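Local atomic coordinates of 2-(acetamidomethylene)succinate hydrolase (Mesorhizobium loti, PDB entry 3KXP), a protein that catalyses the last step of vitamin B6 degradation, hydrolysing (E)-2-(acetamidomethylene)succinate to succinic semialdehyde, acetate, ammonia and carbon dioxide. Residues A164-P169 with H294-V299; I260-S265 with V286-G291; L72-I77 with V100-H105. All coordinates share one frame; numbering follows the deposited sequence.

Interaction 1 (A164-P169 with H294-V299); sequences AIDFTP and HYVNEV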
loop_
_atom_site.group_PDB
_atom_site.type_symbol
_atom_site.label_atom_id
_atom_site.label_comp_id
_atom_site.label_asym_id
_atom_site.label_seq_id
_atom_site.Cartn_x
_atom_site.Cartn_y
_atom_site.Cartn_z
ATOM N N ALA A 164 6.849 5.358 5.777
ATOM C CA ALA A 164 7.743 5.010 6.877
ATOM C C ALA A 164 8.744 3.916 6.489
ATOM O O ALA A 164 8.442 2.725 6.572
ATOM C CB ALA A 164 6.921 4.559 8.078
ATOM N N ILE A 165 9.943 4.327 6.093
ATOM C CA ILE A 165 10.977 3.383 5.678
ATOM C C ILE A 165 11.851 2.831 6.806
ATOM O O ILE A 165 12.716 3.525 7.336
ATOM C CB ILE A 165 11.922 4.019 4.628
ATOM C CG1 ILE A 165 11.111 4.516 3.423
ATOM C CG2 ILE A 165 12.975 3.000 4.191
ATOM C CD1 ILE A 165 11.964 5.150 2.323
ATOM N N ASP A 166 11.603 1.574 7.153
ATOM C CA ASP A 166 12.357 0.823 8.155
ATOM C C ASP A 166 12.390 1.259 9.618
ATOM O O ASP A 166 13.471 1.423 10.197
ATOM C CB ASP A 166 13.796 0.625 7.672
ATOM C CG ASP A 166 14.268 -0.811 7.839
ATOM O OD1 ASP A 166 13.674 -1.702 7.195
ATOM O OD2 ASP A 166 15.215 -1.062 8.617
ATOM N N PHE A 167 11.212 1.445 10.211
ATOM C CA PHE A 167 11.113 1.786 11.620
ATOM C C PHE A 167 9.683 1.651 12.082
ATOM O O PHE A 167 8.835 2.502 11.814
ATOM C CB PHE A 167 11.626 3.194 11.931
ATOM C CG PHE A 167 12.029 3.368 13.376
ATOM C CD1 PHE A 167 11.071 3.371 14.385
ATOM C CD2 PHE A 167 13.369 3.433 13.732
ATOM C CE1 PHE A 167 11.444 3.429 15.734
ATOM C CE2 PHE A 167 13.757 3.492 15.076
ATOM C CZ PHE A 167 12.788 3.487 16.080
ATOM N N THR A 168 9.434 0.573 12.804
ATOM C CA THR A 168 8.108 0.251 13.298
ATOM C C THR A 168 8.171 0.065 14.809
ATOM O O THR A 168 9.237 0.175 15.415
ATOM C CB THR A 168 7.648 -1.083 12.699
ATOM O OG1 THR A 168 8.545 -2.116 13.138
ATOM C CG2 THR A 168 7.653 -1.028 11.164
ATOM N N PRO A 169 7.025 -0.213 15.439
ATOM C CA PRO A 169 7.069 -0.416 16.886
ATOM C C PRO A 169 7.592 -1.838 17.064
ATOM O O PRO A 169 7.870 -2.520 16.073
ATOM C CB PRO A 169 5.599 -0.309 17.306
ATOM C CG PRO A 169 4.910 0.380 16.138
ATOM C CD PRO A 169 5.635 -0.186 14.953
ATOM N N HIS A 294 18.715 -2.519 6.325
ATOM C CA HIS A 294 18.094 -1.354 6.936
ATOM C C HIS A 294 18.059 -0.119 6.032
ATOM O O HIS A 294 17.111 0.672 6.089
ATOM C CB HIS A 294 18.816 -1.026 8.250
ATOM C CG HIS A 294 18.380 0.258 8.889
ATOM N ND1 HIS A 294 17.069 0.512 9.241
ATOM C CD2 HIS A 294 19.091 1.343 9.281
ATOM C CE1 HIS A 294 16.994 1.694 9.824
ATOM N NE2 HIS A 294 18.206 2.220 9.862
ATOM N N TYR A 295 19.082 0.036 5.191
ATOM C CA TYR A 295 19.204 1.196 4.304
ATOM C C TYR A 295 18.491 1.030 2.965
ATOM O O TYR A 295 19.094 1.124 1.897
ATOM C CB TYR A 295 20.692 1.486 4.115
ATOM C CG TYR A 295 21.384 1.545 5.451
ATOM C CD1 TYR A 295 21.281 2.679 6.261
ATOM C CD2 TYR A 295 22.023 0.420 5.973
ATOM C CE1 TYR A 295 21.786 2.685 7.564
ATOM C CE2 TYR A 295 22.533 0.416 7.278
ATOM C CZ TYR A 295 22.406 1.550 8.065
ATOM O OH TYR A 295 22.884 1.546 9.356
ATOM N N VAL A 296 17.182 0.819 3.044
ATOM C CA VAL A 296 16.348 0.591 1.874
ATOM C C VAL A 296 16.451 1.578 0.712
ATOM O O VAL A 296 16.758 1.178 -0.415
ATOM C CB VAL A 296 14.867 0.492 2.279
ATOM C CG1 VAL A 296 14.037 -0.004 1.091
ATOM C CG2 VAL A 296 14.731 -0.430 3.491
ATOM N N ASN A 297 16.191 2.855 0.968
ATOM C CA ASN A 297 16.230 3.833 -0.109
ATOM C C ASN A 297 17.592 3.956 -0.806
ATOM O O ASN A 297 17.660 4.179 -2.021
ATOM C CB ASN A 297 15.723 5.205 0.385
ATOM C CG ASN A 297 16.506 5.739 1.571
ATOM O OD1 ASN A 297 17.113 6.811 1.491
ATOM N ND2 ASN A 297 16.486 5.005 2.684
ATOM N N GLU A 298 18.675 3.777 -0.060
ATOM C CA GLU A 298 19.994 3.878 -0.670
ATOM C C GLU A 298 20.416 2.585 -1.379
ATOM O O GLU A 298 21.037 2.629 -2.443
ATOM C CB GLU A 298 21.034 4.276 0.390
ATOM C CG GLU A 298 20.991 5.756 0.759
ATOM C CD GLU A 298 21.716 6.088 2.060
ATOM O OE1 GLU A 298 21.170 5.789 3.142
ATOM O OE2 GLU A 298 22.826 6.656 2.003
ATOM N N VAL A 299 20.058 1.439 -0.804
ATOM C CA VAL A 299 20.432 0.152 -1.374
ATOM C C VAL A 299 19.515 -0.309 -2.513
ATOM O O VAL A 299 19.961 -0.997 -3.422
ATOM C CB VAL A 299 20.487 -0.945 -0.267
ATOM C CG1 VAL A 299 20.933 -2.273 -0.862
ATOM C CG2 VAL A 299 21.450 -0.521 0.849
#

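Interaction 2 (I260-S265 with V286-G291); sequences IVRGES and VVVVPG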
loop_
_atom_site.group_PDB
_atom_site.type_symbol
_atom_site.label_atom_id
_atom_site.label_comp_id
_atom_site.label_asym_id
_atom_site.label_seq_id
_atom_site.Cartn_x
_atom_site.Cartn_y
_atom_site.Cartn_z
ATOM N N ILE A 260 4.206 1.116 5.006
ATOM C CA ILE A 260 5.321 0.589 5.779
ATOM C C ILE A 260 6.293 -0.105 4.836
ATOM O O ILE A 260 5.909 -1.009 4.088
ATOM C CB ILE A 260 4.855 -0.431 6.831
ATOM C CG1 ILE A 260 3.840 0.212 7.775
ATOM C CG2 ILE A 260 6.049 -0.931 7.623
ATOM C CD1 ILE A 260 3.207 -0.772 8.750
ATOM N N VAL A 261 7.547 0.330 4.858
ATOM C CA VAL A 261 8.559 -0.274 4.008
ATOM C C VAL A 261 9.637 -0.883 4.883
ATOM O O VAL A 261 10.170 -0.214 5.770
ATOM C CB VAL A 261 9.207 0.763 3.068
ATOM C CG1 VAL A 261 10.323 0.113 2.275
ATOM C CG2 VAL A 261 8.159 1.326 2.118
ATOM N N ARG A 262 9.931 -2.162 4.660
ATOM C CA ARG A 262 10.974 -2.836 5.426
ATOM C C ARG A 262 11.966 -3.467 4.476
ATOM O O ARG A 262 11.608 -3.883 3.373
ATOM C CB ARG A 262 10.418 -3.954 6.322
ATOM C CG ARG A 262 11.511 -4.570 7.209
ATOM C CD ARG A 262 11.104 -5.837 7.937
ATOM N NE ARG A 262 11.386 -7.009 7.120
ATOM C CZ ARG A 262 12.402 -7.848 7.302
ATOM N NH1 ARG A 262 13.269 -7.676 8.291
ATOM N NH2 ARG A 262 12.556 -8.859 6.466
ATOM N N GLY A 263 13.217 -3.533 4.906
ATOM C CA GLY A 263 14.226 -4.170 4.088
ATOM C C GLY A 263 14.215 -5.638 4.479
ATOM O O GLY A 263 14.111 -5.961 5.665
ATOM N N GLU A 264 14.307 -6.524 3.497
ATOM C CA GLU A 264 14.303 -7.956 3.773
ATOM C C GLU A 264 15.329 -8.383 4.819
ATOM O O GLU A 264 15.014 -9.161 5.716
ATOM C CB GLU A 264 14.535 -8.751 2.483
ATOM C CG GLU A 264 14.778 -10.229 2.720
ATOM C CD GLU A 264 15.080 -10.985 1.442
ATOM O OE1 GLU A 264 15.873 -10.478 0.619
ATOM O OE2 GLU A 264 14.535 -12.095 1.270
ATOM N N SER A 265 16.554 -7.880 4.712
ATOM C CA SER A 265 17.588 -8.255 5.668
ATOM C C SER A 265 17.936 -7.163 6.684
ATOM O O SER A 265 19.020 -7.168 7.273
ATOM C CB SER A 265 18.851 -8.705 4.925
ATOM O OG SER A 265 19.275 -7.732 3.985
ATOM N N VAL A 286 1.807 -2.660 3.179
ATOM C CA VAL A 286 3.184 -3.030 3.462
ATOM C C VAL A 286 3.986 -3.420 2.223
ATOM O O VAL A 286 3.467 -4.069 1.309
ATOM C CB VAL A 286 3.227 -4.216 4.460
ATOM C CG1 VAL A 286 4.655 -4.640 4.695
ATOM C CG2 VAL A 286 2.564 -3.819 5.786
ATOM N N VAL A 287 5.260 -3.027 2.224
ATOM C CA VAL A 287 6.207 -3.326 1.154
ATOM C C VAL A 287 7.504 -3.839 1.800
ATOM O O VAL A 287 8.053 -3.188 2.689
ATOM C CB VAL A 287 6.519 -2.058 0.311
ATOM C CG1 VAL A 287 7.790 -2.253 -0.500
ATOM C CG2 VAL A 287 5.358 -1.757 -0.629
ATOM N N VAL A 288 7.962 -5.017 1.374
ATOM C CA VAL A 288 9.199 -5.625 1.878
ATOM C C VAL A 288 10.141 -5.677 0.674
ATOM O O VAL A 288 9.866 -6.359 -0.315
ATOM C CB VAL A 288 8.964 -7.066 2.430
ATOM C CG1 VAL A 288 10.285 -7.685 2.873
ATOM C CG2 VAL A 288 8.012 -7.028 3.623
ATOM N N VAL A 289 11.248 -4.943 0.756
ATOM C CA VAL A 289 12.191 -4.868 -0.349
ATOM C C VAL A 289 13.271 -5.948 -0.319
ATOM O O VAL A 289 14.106 -5.988 0.585
ATOM C CB VAL A 289 12.856 -3.468 -0.397
ATOM C CG1 VAL A 289 13.679 -3.318 -1.671
ATOM C CG2 VAL A 289 11.786 -2.376 -0.314
ATOM N N PRO A 290 13.264 -6.839 -1.325
ATOM C CA PRO A 290 14.240 -7.929 -1.430
ATOM C C PRO A 290 15.637 -7.384 -1.693
ATOM O O PRO A 290 15.808 -6.407 -2.423
ATOM C CB PRO A 290 13.721 -8.750 -2.613
ATOM C CG PRO A 290 12.251 -8.415 -2.664
ATOM C CD PRO A 290 12.251 -6.943 -2.389
ATOM N N GLY A 291 16.633 -8.025 -1.096
ATOM C CA GLY A 291 18.008 -7.597 -1.277
ATOM C C GLY A 291 18.412 -6.366 -0.478
ATOM O O GLY A 291 19.585 -5.988 -0.488
#

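Interaction 3 (L72-I77 with V100-H105); sequences LFFHGI and VDQRGH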
loop_
_atom_site.group_PDB
_atom_site.type_symbol
_atom_site.label_atom_id
_atom_site.label_comp_id
_atom_site.label_asym_id
_atom_site.label_seq_id
_atom_site.Cartn_x
_atom_site.Cartn_y
_atom_site.Cartn_z
ATOM N N LEU A 72 8.063 16.133 2.052
ATOM C CA LEU A 72 9.244 16.292 2.901
ATOM C C LEU A 72 9.981 14.980 3.171
ATOM O O LEU A 72 9.351 13.949 3.408
ATOM C CB LEU A 72 8.834 16.938 4.227
ATOM C CG LEU A 72 8.090 18.268 4.068
ATOM C CD1 LEU A 72 7.604 18.766 5.416
ATOM C CD2 LEU A 72 9.014 19.290 3.416
ATOM N N PHE A 73 11.313 15.027 3.145
ATOM C CA PHE A 73 12.125 13.840 3.383
ATOM C C PHE A 73 12.991 13.968 4.643
ATOM O O PHE A 73 13.727 14.943 4.801
ATOM C CB PHE A 73 13.030 13.573 2.185
ATOM C CG PHE A 73 12.296 13.303 0.899
ATOM C CD1 PHE A 73 11.630 14.323 0.227
ATOM C CD2 PHE A 73 12.334 12.044 0.319
ATOM C CE1 PHE A 73 11.022 14.093 -1.011
ATOM C CE2 PHE A 73 11.726 11.804 -0.922
ATOM C CZ PHE A 73 11.074 12.829 -1.584
ATOM N N PHE A 74 12.921 12.970 5.522
ATOM C CA PHE A 74 13.681 12.978 6.768
ATOM C C PHE A 74 14.625 11.777 6.914
ATOM O O PHE A 74 14.184 10.626 6.974
ATOM C CB PHE A 74 12.719 13.032 7.952
ATOM C CG PHE A 74 11.729 14.151 7.865
ATOM C CD1 PHE A 74 10.598 14.038 7.059
ATOM C CD2 PHE A 74 11.935 15.335 8.568
ATOM C CE1 PHE A 74 9.684 15.086 6.954
ATOM C CE2 PHE A 74 11.026 16.391 8.470
ATOM C CZ PHE A 74 9.898 16.265 7.662
ATOM N N HIS A 75 15.920 12.074 6.997
ATOM C CA HIS A 75 16.998 11.085 7.109
ATOM C C HIS A 75 17.057 10.290 8.425
ATOM O O HIS A 75 16.334 10.578 9.380
ATOM C CB HIS A 75 18.331 11.812 6.917
ATOM C CG HIS A 75 18.613 12.814 7.993
ATOM N ND1 HIS A 75 19.028 12.449 9.254
ATOM C CD2 HIS A 75 18.425 14.155 8.035
ATOM C CE1 HIS A 75 19.077 13.517 10.030
ATOM N NE2 HIS A 75 18.715 14.565 9.315
ATOM N N GLY A 76 17.944 9.296 8.471
ATOM C CA GLY A 76 18.113 8.495 9.675
ATOM C C GLY A 76 19.144 9.122 10.608
ATOM O O GLY A 76 19.753 10.140 10.256
ATOM N N ILE A 77 19.359 8.528 11.783
ATOM C CA ILE A 77 20.321 9.070 12.746
ATOM C C ILE A 77 21.755 9.175 12.183
ATOM O O ILE A 77 22.221 8.295 11.453
ATOM C CB ILE A 77 20.324 8.233 14.035
ATOM C CG1 ILE A 77 20.956 9.029 15.179
ATOM C CG2 ILE A 77 21.096 6.944 13.821
ATOM C CD1 ILE A 77 20.710 8.405 16.549
ATOM N N VAL A 100 15.006 17.598 4.770
ATOM C CA VAL A 100 15.304 18.370 5.971
ATOM C C VAL A 100 16.413 17.817 6.847
ATOM O O VAL A 100 16.397 16.643 7.225
ATOM C CB VAL A 100 14.048 18.491 6.880
ATOM C CG1 VAL A 100 14.347 19.359 8.078
ATOM C CG2 VAL A 100 12.872 19.034 6.084
ATOM N N ASP A 101 17.380 18.666 7.173
ATOM C CA ASP A 101 18.438 18.257 8.082
ATOM C C ASP A 101 17.712 18.389 9.406
ATOM O O ASP A 101 17.254 19.475 9.756
ATOM C CB ASP A 101 19.619 19.228 8.024
ATOM C CG ASP A 101 20.554 18.930 6.874
ATOM O OD1 ASP A 101 21.477 19.735 6.624
ATOM O OD2 ASP A 101 20.369 17.876 6.225
ATOM N N GLN A 102 17.566 17.298 10.140
ATOM C CA GLN A 102 16.846 17.409 11.392
ATOM C C GLN A 102 17.741 17.899 12.528
ATOM O O GLN A 102 18.968 17.866 12.421
ATOM C CB GLN A 102 16.182 16.075 11.709
ATOM C CG GLN A 102 15.218 15.675 10.601
ATOM C CD GLN A 102 14.737 14.255 10.723
ATOM O OE1 GLN A 102 13.688 13.986 11.317
ATOM N NE2 GLN A 102 15.512 13.326 10.174
ATOM N N ARG A 103 17.117 18.380 13.598
ATOM C CA ARG A 103 17.857 18.896 14.735
ATOM C C ARG A 103 18.994 17.973 15.150
ATOM O O ARG A 103 18.840 16.751 15.201
ATOM C CB ARG A 103 16.922 19.125 15.922
ATOM C CG ARG A 103 16.340 17.858 16.524
ATOM C CD ARG A 103 15.690 18.188 17.849
ATOM N NE ARG A 103 14.700 19.249 17.688
ATOM C CZ ARG A 103 14.345 20.093 18.648
ATOM N NH1 ARG A 103 13.434 21.028 18.410
ATOM N NH2 ARG A 103 14.913 20.016 19.838
ATOM N N GLY A 104 20.140 18.579 15.444
ATOM C CA GLY A 104 21.311 17.828 15.855
ATOM C C GLY A 104 22.121 17.325 14.673
ATOM O O GLY A 104 23.231 16.818 14.849
ATOM N N HIS A 105 21.584 17.489 13.464
ATOM C CA HIS A 105 22.254 16.999 12.261
ATOM C C HIS A 105 22.565 18.073 11.221
ATOM O O HIS A 105 22.117 19.214 11.323
ATOM C CB HIS A 105 21.397 15.926 11.574
ATOM C CG HIS A 105 20.986 14.794 12.467
ATOM N ND1 HIS A 105 20.106 14.950 13.518
ATOM C CD2 HIS A 105 21.295 13.475 12.428
ATOM C CE1 HIS A 105 19.887 13.777 14.084
ATOM N NE2 HIS A 105 20.595 12.865 13.442
HETATM O O HOH W 1 16.350 14.512 5.420
#

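Interaction 1 (A164-P169 with H294-V299)
His294 and Asp166 form the histidine–acid pair of the catalytic triad inferred for this alpha/beta hydrolase. His294 ND1 donates a hydrogen bond to Asp166 OD2, 2.5 Å away, nearly straight (171° at the hydrogen) and lying in the ring plane. On the acid side the geometry is less regular: OD2 is met on its anti side, and the carboxylate plane is turned 52° from the ring. With CG anti to the backbone N (chi1 173°), the ring reaches toward the carboxylate, and the His294 side chain also touches Ser142, the inferred nucleophile. Tyr295 follows as the N-cap residue of the short helix 296-299; one face of its ring takes the CD2 edge of His294. Val296, in the first turn of that helix, supplies the apolar half of the contact. Its CB sits 3.7 Å from Ile165 CG2, and its CG2 comes close to that methyl and lies 4.1 Å from Asp166 OD1. Asn297 closes the contact more loosely, with CB 4.2 Å from Ile165 CD1 at the end of strand 159-165. The carboxylate has further holders, since Ser266 OG also bonds OD2 and the amide N of Gly263 bonds OD1. Gripped at both oxygens, Asp166 probably fixes the rotation of the imidazole, consistent with NE2 facing the nucleophile, as in other triads.

Interaction 2 (I260-S265 with V286-G291)
Strands 258-263 and 286-289 are bound edge to edge by a regular parallel ladder, the two strands of a beta-alpha-beta unit whose crossover is helix 271-280. Val287 N bonds Ile260 O at 2.8 Å, Arg262 N bonds Val287 O at 2.9 Å, and Val289 N bonds Arg262 O at 2.8 Å, so the chain 260-263 takes and gives in turn. The same pattern continues at Glu264 N, which reaches Val289 O at 3.0 Å from above the carbonyl plane. Beyond it the Glu264 side chain, extended with CG anti to the backbone N (chi1 170°), uses its carboxylate to hold the chain just after the other strand: Gly291 N points almost straight (175°) at OE1. The other oxygen, OE2, makes a salt bridge to Arg279 of the second subunit, and Pro282 of that subunit packs on Val287 and Pro290, so this edge of the sheet takes part in the dimer.

The packing divides between two faces. Ile260, Val286, Arg262 and Val288 share one, and there Leu274 of the crossover helix lies on both Ile260 and Val286. Arg262 NH1 bonds Val269 O, while NH2 makes a weak bond to Glu264 O and stays near Val288 CG1. Val261, Val287 and Val289 line the other face, where Val296 touches Val261 and Val289, and helix 301-313 meets Val287 and Val289. Val261 and Val287 project together from neighbouring strands, while Val261 CG1 reaches diagonally along the sheet to Val289 CG2, 3.9 Å off.

Interaction 3 (L72-I77 with V100-H105)
The active-site loop after strand 70-74, with its chloride ligand Ile77, is tied by His75 to the turn that follows strand 96-100. His75 CG sits between the backbone N and the carbonyl carbon (chi1 64°), which swings the ring across to that turn. His75 NE2 accepts from the backbone N of Gln102 at 3.1 Å, almost straight (177°), while ND1 on the other side of the ring donates to Gly76 O at 2.6 Å, fixing the ring's rotation. Gln102 NE2 lies over the centre of one ring face and donates a weak hydrogen bond to His75 O, and His75 CE1 sits 3.3 Å from His105 CD2, over a face of that ring. Replacing His75 by alanine removes the imidazole, which would probably leave the Gln102 backbone N-H without its acceptor and open a gap against the His105 ring. A water donates to Phe73 O and Val100 O and accepts from His75 N, beyond the direct bond from Val100 N to Phe73 O (2.9 Å). Gln102 OE1 turns to Asn147. Phe74 packs on Val100 and on Ile124 of helix 117-131, Phe73 lies against Val139 of strand 136-141, and Ile77 and His105 both meet Met236 of helix 233-242.

All three contacts lie at or near the C-terminal ends of parallel strands in the same central sheet, where alpha/beta hydrolases build their active site. Interaction 3 lies wholly upstream of the others; the 260-291 region of interaction 2 falls between the two halves of interaction 1. Interactions 1 and 2 have centres about 8 Å apart and touch, since strands 159-165 and 258-263 are neighbours: Asp166 N probably bonds Val261 O, and Val296 packs on Val289. Interaction 3 stands about 14 Å from interaction 1, centre to centre, and about 21 Å from interaction 2. Ser142 follows strand 136-141, so interactions 1 and 3, on the two sides of that strand, frame the nucleophile.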